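Local atomic coordinates of uricase (Bacillus fastidiosus, PDB entry 4R8X), a protein that catalyses the oxidation of urate to 5-hydroxyisourate, the first step of urate degradation to allantoin, as a uricase (urate oxidase). Residues S139-A151 and V159-L171. Sequence-based numbering, arbitrary orientation.
Sequences SRNEYVTATVEVA and VVEQASGIADIQL. Unlike the reference sequence in segment 139-151: Val144 (reference Ala).
The carbonyl oxygen of Glu149 takes two backbone N-H groups from the facing chain, a firm bond from Val160 N (2.8 Å) and a weak one from Glu161 N (3.4 Å). Two consecutive residues opposite one are the signature of a classic beta bulge, and the extra residue shifts the register by one. Here Val160 lays CG2 against Glu149 CG at 3.7 Å, while its CG1 meets Ala151 CB. The carboxylates of Glu149 and Glu161 lie on the same face, yet both pair with Arg110, which probably offsets their mutual repulsion. Beyond the bulge, strands 143-153 and 156-173 form a regular antiparallel hairpin, lying between strands 108-125 and 198-208 in the antiparallel sheet of the tunnelling fold (T-fold) of uricases, hydrogen-bonded at Thr147 with Ala163, Thr145 with Gly165 and Tyr143 with Ala167. Helix 88-102 packs on the face bearing Ala146 and Val150. Gly165 suits its position, since a CB there would probably collide with Thr145 OG1. At the far end, the Tyr143 ring receives Ala167 CB over one face in a CH-pi contact, 3.8 Å from its centroid. Its chi1 of 61° tucks CG between backbone N and carbonyl carbon, bringing the ring back over the neighbouring strand. In one of its two conformers, the Asp168 carboxylate stands nearly perpendicular to the ring, with OD2 3.2 Å from Tyr143 CE1. A leucine in place of Tyr143 would probably cost Ala167 CB the flat aromatic face it packs against. A water joins Glu142 OE2, whose partner oxygen OE1 forms a salt bridge with Arg229, to Asp168 O, which also accepts from Arg140 NH2 of the second subunit.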
ATOM      1  N   SER D 139      -6.648  -7.117  13.739  1.00 11.06           N
ATOM      2  CA  SER D 139      -5.345  -6.525  13.986  1.00 12.19           C
ATOM      3  C   SER D 139      -4.470  -6.432  12.754  1.00 11.40           C
ATOM      4  O   SER D 139      -4.316  -7.402  12.003  1.00 10.79           O
ATOM      5  CB  SER D 139      -4.594  -7.297  15.049  1.00 13.64           C
ATOM      6  OG  SER D 139      -3.312  -6.705  15.215  1.00 16.45           O
ATOM      7  N   ARG D 140      -3.887  -5.252  12.560  1.00 10.83           N
ATOM      8  CA  ARG D 140      -2.937  -5.039  11.477  1.00 10.75           C
ATOM      9  C   ARG D 140      -1.506  -5.054  12.001  1.00 10.81           C
ATOM     10  O   ARG D 140      -0.587  -4.616  11.316  1.00 11.23           O
ATOM     11  CB  ARG D 140      -3.214  -3.725  10.742  1.00 14.03           C
ATOM     12  CG  ARG D 140      -4.348  -3.821   9.737  1.00 16.34           C
ATOM     13  CD  ARG D 140      -5.676  -3.637  10.411  1.00 17.31           C
ATOM     14  NE  ARG D 140      -5.964  -2.227  10.592  1.00 17.45           N
ATOM     15  CZ  ARG D 140      -6.775  -1.733  11.524  1.00 19.56           C
ATOM     16  NH1 ARG D 140      -7.372  -2.525  12.391  1.00 21.13           N
ATOM     17  NH2 ARG D 140      -6.980  -0.432  11.591  1.00 17.10           N
ATOM     18  N   ASN D 141      -1.333  -5.561  13.218  1.00 10.52           N
ATOM     19  CA  ASN D 141      -0.004  -5.681  13.809  1.00 11.06           C
ATOM     20  C   ASN D 141       0.637  -7.032  13.480  1.00 10.77           C
ATOM     21  O   ASN D 141       0.403  -7.591  12.406  1.00 11.10           O
ATOM     22  CB  ASN D 141      -0.063  -5.409  15.312  1.00 11.86           C
ATOM     23  CG  ASN D 141      -0.474  -3.989  15.615  1.00 14.44           C
ATOM     24  OD1 ASN D 141      -0.167  -3.087  14.849  1.00 14.69           O
ATOM     25  ND2 ASN D 141      -1.159  -3.783  16.734  1.00 16.49           N
ATOM     26  N   GLU D 142       1.462  -7.549  14.386  1.00 11.09           N
ATOM     27  CA  GLU D 142       2.164  -8.801  14.106  1.00 10.49           C
ATOM     28  C   GLU D 142       1.202  -9.975  13.949  1.00 10.58           C
ATOM     29  O   GLU D 142       0.108  -9.986  14.523  1.00 11.99           O
ATOM     30  CB  GLU D 142       3.204  -9.092  15.178  1.00 10.97           C
ATOM     31  CG  GLU D 142       2.630  -9.330  16.563  1.00 12.65           C
ATOM     32  CD  GLU D 142       2.616  -8.081  17.420  1.00 14.83           C
ATOM     33  OE1 GLU D 142       2.702  -8.226  18.652  1.00 17.37           O
ATOM     34  OE2 GLU D 142       2.501  -6.960  16.882  1.00 14.84           O
ATOM     35  N   TYR D 143       1.609 -10.964  13.164  1.00 10.43           N
ATOM     36  CA  TYR D 143       0.717 -12.065  12.858  1.00 10.60           C
ATOM     37  C   TYR D 143       1.500 -13.365  12.716  1.00 10.94           C
ATOM     38  O   TYR D 143       2.678 -13.360  12.354  1.00 10.81           O
ATOM     39  CB  TYR D 143      -0.111 -11.746  11.605  1.00 13.16           C
ATOM     40  CG  TYR D 143       0.714 -11.522  10.361  1.00 13.55           C
ATOM     41  CD1 TYR D 143       1.164 -10.249  10.016  1.00 13.65           C
ATOM     42  CD2 TYR D 143       1.058 -12.585   9.535  1.00 13.91           C
ATOM     43  CE1 TYR D 143       1.924 -10.043   8.874  1.00 14.29           C
ATOM     44  CE2 TYR D 143       1.812 -12.394   8.395  1.00 14.64           C
ATOM     45  CZ  TYR D 143       2.249 -11.127   8.070  1.00 15.56           C
ATOM     46  OH  TYR D 143       3.011 -10.945   6.942  1.00 16.65           O
ATOM     47  N   VAL D 144       0.822 -14.466  13.001  1.00 10.69           N
ATOM     48  CA  VAL D 144       1.418 -15.785  12.957  1.00 11.27           C
ATOM     49  C   VAL D 144       1.579 -16.271  11.530  1.00 10.77           C
ATOM     50  O   VAL D 144       0.724 -16.050  10.679  1.00 12.49           O
ATOM     51  CB  VAL D 144       0.544 -16.776  13.753  1.00 11.70           C
ATOM     52  CG1 VAL D 144       1.147 -18.174  13.735  1.00 12.94           C
ATOM     53  CG2 VAL D 144       0.383 -16.298  15.185  1.00 11.64           C
ATOM     54  N   THR D 145       2.684 -16.961  11.270  1.00 10.46           N
ATOM     55  CA  THR D 145       2.919 -17.552   9.963  1.00 11.07           C
ATOM     56  C   THR D 145       3.241 -19.046  10.092  1.00 10.90           C
ATOM     57  O   THR D 145       3.677 -19.513  11.148  1.00 11.76           O
ATOM     58  CB  THR D 145       4.085 -16.850   9.223  1.00 11.85           C
ATOM     59  OG1 THR D 145       5.289 -16.984   9.993  1.00 12.48           O
ATOM     60  CG2 THR D 145       3.774 -15.360   9.019  1.00 12.35           C
ATOM     61  N   ALA D 146       3.002 -19.789   9.013  1.00 11.12           N
ATOM     62  CA  ALA D 146       3.424 -21.189   8.933  1.00 10.92           C
ATOM     63  C   ALA D 146       3.494 -21.646   7.487  1.00 11.48           C
ATOM     64  O   ALA D 146       2.792 -21.118   6.629  1.00 12.56           O
ATOM     65  CB  ALA D 146       2.485 -22.086   9.740  1.00 13.88           C
ATOM     66  N   THR D 147       4.353 -22.631   7.233  1.00 12.45           N
ATOM     67  CA  THR D 147       4.414 -23.317   5.951  1.00 11.98           C
ATOM     68  C   THR D 147       4.553 -24.795   6.225  1.00 12.29           C
ATOM     69  O   THR D 147       5.302 -25.198   7.112  1.00 13.50           O
ATOM     70  CB  THR D 147       5.640 -22.875   5.121  1.00 13.51           C
ATOM     71  OG1 THR D 147       5.497 -21.503   4.748  1.00 15.24           O
ATOM     72  CG2 THR D 147       5.777 -23.688   3.852  1.00 14.36           C
ATOM     73  N   VAL D 148       3.801 -25.602   5.486  1.00 11.30           N
ATOM     74  CA  VAL D 148       4.036 -27.039   5.494  1.00 11.67           C
ATOM     75  C   VAL D 148       4.035 -27.552   4.070  1.00 11.70           C
ATOM     76  O   VAL D 148       3.142 -27.242   3.295  1.00 12.75           O
ATOM     77  CB  VAL D 148       2.974 -27.803   6.315  1.00 12.23           C
ATOM     78  CG1 VAL D 148       3.282 -29.307   6.287  1.00 14.44           C
ATOM     79  CG2 VAL D 148       2.951 -27.312   7.748  1.00 12.55           C
ATOM     80  N   GLU D 149       5.059 -28.323   3.707  1.00 11.20           N
ATOM     81  CA  GLU D 149       5.056 -28.997   2.423  1.00 12.01           C
ATOM     82  C   GLU D 149       5.228 -30.490   2.671  1.00 11.89           C
ATOM     83  O   GLU D 149       6.115 -30.912   3.420  1.00 12.67           O
ATOM     84  CB  GLU D 149       6.150 -28.465   1.486  1.00 13.14           C
ATOM     85  CG  GLU D 149       6.099 -29.083   0.091  1.00 13.94           C
ATOM     86  CD  GLU D 149       6.974 -28.385  -0.941  1.00 16.55           C
ATOM     87  OE1 GLU D 149       7.449 -27.268  -0.690  1.00 16.94           O
ATOM     88  OE2 GLU D 149       7.181 -28.955  -2.023  1.00 18.48           O
ATOM     89  N   VAL D 150       4.345 -31.276   2.064  1.00 11.99           N
ATOM     90  CA  VAL D 150       4.372 -32.720   2.209  1.00 11.86           C
ATOM     91  C   VAL D 150       4.616 -33.337   0.836  1.00 12.60           C
ATOM     92  O   VAL D 150       4.016 -32.916  -0.153  1.00 12.14           O
ATOM     93  CB  VAL D 150       3.055 -33.238   2.817  1.00 12.17           C
ATOM     94  CG1 VAL D 150       3.076 -34.776   2.910  1.00 13.75           C
ATOM     95  CG2 VAL D 150       2.854 -32.654   4.200  1.00 14.30           C
ATOM     96  N   ALA D 151       5.515 -34.323   0.781  1.00 13.43           N
ATOM     97  CA  ALA D 151       5.797 -35.057  -0.446  1.00 13.97           C
ATOM     98  C   ALA D 151       5.525 -36.548  -0.271  1.00 14.33           C
ATOM     99  O   ALA D 151       5.623 -37.096   0.827  1.00 15.06           O
ATOM    100  CB  ALA D 151       7.251 -34.836  -0.888  1.00 14.82           C
ATOM    101  N   VAL D 159       6.876 -34.888   5.605  1.00 14.76           N
ATOM    102  CA  VAL D 159       7.013 -33.436   5.620  1.00 14.17           C
ATOM    103  C   VAL D 159       8.398 -33.069   5.119  1.00 15.05           C
ATOM    104  O   VAL D 159       9.401 -33.519   5.679  1.00 17.74           O
ATOM    105  CB  VAL D 159       6.825 -32.894   7.035  1.00 14.03           C
ATOM    106  CG1 VAL D 159       7.151 -31.402   7.087  1.00 14.48           C
ATOM    107  CG2 VAL D 159       5.404 -33.166   7.500  1.00 15.58           C
ATOM    108  N   VAL D 160       8.461 -32.306   4.035  1.00 13.58           N
ATOM    109  CA  VAL D 160       9.754 -31.912   3.482  1.00 15.44           C
ATOM    110  C   VAL D 160      10.113 -30.474   3.827  1.00 16.02           C
ATOM    111  O   VAL D 160      11.265 -30.076   3.708  1.00 17.64           O
ATOM    112  CB  VAL D 160       9.852 -32.174   1.957  1.00 15.42           C
ATOM    113  CG1 VAL D 160       9.824 -33.681   1.669  1.00 15.72           C
ATOM    114  CG2 VAL D 160       8.751 -31.455   1.218  1.00 16.50           C
ATOM    115  N   GLU D 161       9.129 -29.693   4.268  1.00 15.75           N
ATOM    116  CA  GLU D 161       9.413 -28.397   4.878  1.00 16.00           C
ATOM    117  C   GLU D 161       8.365 -28.075   5.931  1.00 14.78           C
ATOM    118  O   GLU D 161       7.181 -28.262   5.696  1.00 13.74           O
ATOM    119  CB  GLU D 161       9.464 -27.265   3.848  1.00 17.07           C
ATOM    120  CG  GLU D 161       9.677 -25.896   4.519  1.00 19.74           C
ATOM    121  CD  GLU D 161       9.969 -24.760   3.556  1.00 22.86           C
ATOM    122  OE1 GLU D 161      10.040 -25.001   2.332  1.00 23.66           O
ATOM    123  OE2 GLU D 161      10.139 -23.616   4.036  1.00 24.70           O
ATOM    124  N   GLN D 162       8.812 -27.602   7.088  1.00 13.49           N
ATOM    125  CA  GLN D 162       7.918 -27.079   8.113  1.00 12.62           C
ATOM    126  C   GLN D 162       8.496 -25.766   8.626  1.00 11.97           C
ATOM    127  O   GLN D 162       9.664 -25.711   9.001  1.00 13.41           O
ATOM    128  CB  GLN D 162       7.733 -28.083   9.254  1.00 13.92           C
ATOM    129  CG  GLN D 162       6.679 -27.705  10.289  1.00 14.87           C
ATOM    130  CD  GLN D 162       6.663 -28.677  11.452  1.00 14.99           C
ATOM    131  OE1 GLN D 162       7.633 -28.773  12.196  1.00 16.04           O
ATOM    132  NE2 GLN D 162       5.568 -29.420  11.603  1.00 15.30           N
ATOM    133  N   ALA D 163       7.688 -24.707   8.604  1.00 11.58           N
ATOM    134  CA  ALA D 163       8.089 -23.409   9.135  1.00 12.41           C
ATOM    135  C   ALA D 163       7.015 -22.873  10.070  1.00 11.61           C
ATOM    136  O   ALA D 163       5.827 -23.130   9.869  1.00 12.72           O
ATOM    137  CB  ALA D 163       8.341 -22.415   7.995  1.00 12.72           C
ATOM    138  N   SER D 164       7.451 -22.117  11.070  1.00 11.64           N
ATOM    139  CA  SER D 164       6.576 -21.470  12.041  1.00 11.31           C
ATOM    140  C   SER D 164       7.171 -20.108  12.291  1.00 11.96           C
ATOM    141  O   SER D 164       8.389 -19.967  12.378  1.00 11.91           O
ATOM    142  CB  SER D 164       6.566 -22.222  13.374  1.00 11.93           C
ATOM    143  OG  SER D 164       6.187 -23.564  13.183  1.00 13.28           O
ATOM    144  N   GLY D 165       6.330 -19.092  12.421  1.00 11.17           N
ATOM    145  CA  GLY D 165       6.865 -17.777  12.706  1.00 11.06           C
ATOM    146  C   GLY D 165       5.883 -16.743  13.202  1.00 10.97           C
ATOM    147  O   GLY D 165       4.673 -16.978  13.274  1.00 11.37           O
ATOM    148  N   ILE D 166       6.443 -15.604  13.576  1.00 10.83           N
ATOM    149  CA  ILE D 166       5.672 -14.402  13.850  1.00 11.50           C
ATOM    150  C   ILE D 166       6.272 -13.305  12.975  1.00 11.50           C
ATOM    151  O   ILE D 166       7.493 -13.122  12.919  1.00 13.85           O
ATOM    152  CB  ILE D 166       5.674 -14.027  15.361  1.00 13.35           C
ATOM    153  CG1 ILE D 166       4.770 -12.820  15.633  1.00 14.66           C
ATOM    154  CG2 ILE D 166       7.068 -13.731  15.866  1.00 15.28           C
ATOM    155  CD1 ILE D 166       3.340 -13.194  15.966  1.00 16.50           C
ATOM    156  N   ALA D 167       5.409 -12.592  12.264  1.00 11.84           N
ATOM    157  CA  ALA D 167       5.833 -11.598  11.284  1.00 12.31           C
ATOM    158  C   ALA D 167       5.432 -10.202  11.740  1.00 11.29           C
ATOM    159  O   ALA D 167       4.408 -10.033  12.400  1.00 12.46           O
ATOM    160  CB  ALA D 167       5.198 -11.898   9.935  1.00 13.97           C
ATOM    161  N   ASP D 168       6.259  -9.215  11.405  1.00 11.31           N
ATOM    162  CA  ASP D 168       5.913  -7.801  11.578  0.57 10.95           C
ATOM    163  C   ASP D 168       5.786  -7.326  13.025  1.00 10.99           C
ATOM    164  O   ASP D 168       4.892  -6.539  13.349  1.00 11.14           O
ATOM    165  CB  ASP D 168       4.633  -7.438  10.815  0.57 12.35           C
ATOM    166  CG  ASP D 168       4.788  -7.551   9.314  0.57 13.16           C
ATOM    167  OD1 ASP D 168       5.918  -7.785   8.830  0.57 14.23           O
ATOM    168  OD2 ASP D 168       3.767  -7.399   8.615  0.57 14.43           O
ATOM    169  N   ILE D 169       6.676  -7.796  13.892  1.00 11.11           N
ATOM    170  CA  ILE D 169       6.811  -7.207  15.221  1.00 11.58           C
ATOM    171  C   ILE D 169       7.510  -5.855  15.030  1.00 11.48           C
ATOM    172  O   ILE D 169       8.544  -5.784  14.376  1.00 12.85           O
ATOM    173  CB  ILE D 169       7.669  -8.105  16.139  1.00 12.39           C
ATOM    174  CG1 ILE D 169       6.930  -9.395  16.488  1.00 13.19           C
ATOM    175  CG2 ILE D 169       8.078  -7.369  17.394  1.00 12.66           C
ATOM    176  CD1 ILE D 169       7.807 -10.394  17.222  1.00 12.95           C
ATOM    177  N   GLN D 170       6.941  -4.775  15.550  1.00 10.86           N
ATOM    178  CA  GLN D 170       7.575  -3.460  15.422  1.00 10.58           C
ATOM    179  C   GLN D 170       7.666  -2.840  16.803  1.00  9.88           C
ATOM    180  O   GLN D 170       6.652  -2.477  17.386  1.00 10.38           O
ATOM    181  CB  GLN D 170       6.807  -2.544  14.452  1.00 11.11           C
ATOM    182  CG  GLN D 170       6.602  -3.152  13.067  1.00 12.26           C
ATOM    183  CD  GLN D 170       5.879  -2.226  12.113  1.00 13.56           C
ATOM    184  OE1 GLN D 170       5.493  -1.117  12.471  1.00 16.26           O
ATOM    185  NE2 GLN D 170       5.686  -2.684  10.888  1.00 14.12           N
ATOM    186  N   LEU D 171       8.885  -2.734  17.330  1.00  9.80           N
ATOM    187  CA  LEU D 171       9.102  -2.288  18.700  1.00 10.89           C
ATOM    188  C   LEU D 171      10.126  -1.169  18.767  1.00 11.88           C
ATOM    189  O   LEU D 171      11.138  -1.187  18.066  1.00 11.80           O
ATOM    190  CB  LEU D 171       9.583  -3.451  19.577  1.00 11.43           C
ATOM    191  CG  LEU D 171       8.638  -4.638  19.726  1.00 11.78           C
ATOM    192  CD1 LEU D 171       9.391  -5.787  20.398  1.00 11.76           C
ATOM    193  CD2 LEU D 171       7.411  -4.239  20.529  1.00 13.45           C
TER
HETATM  194  O   HOH W   1       1.282  -6.618   9.779  1.00 19.13           O
HETATM  195  O   HOH W   2       3.946  -5.162  15.610  1.00 26.17           O
HETATM  196  O   HOH W   3       3.544  -8.410   6.415  1.00 29.50           O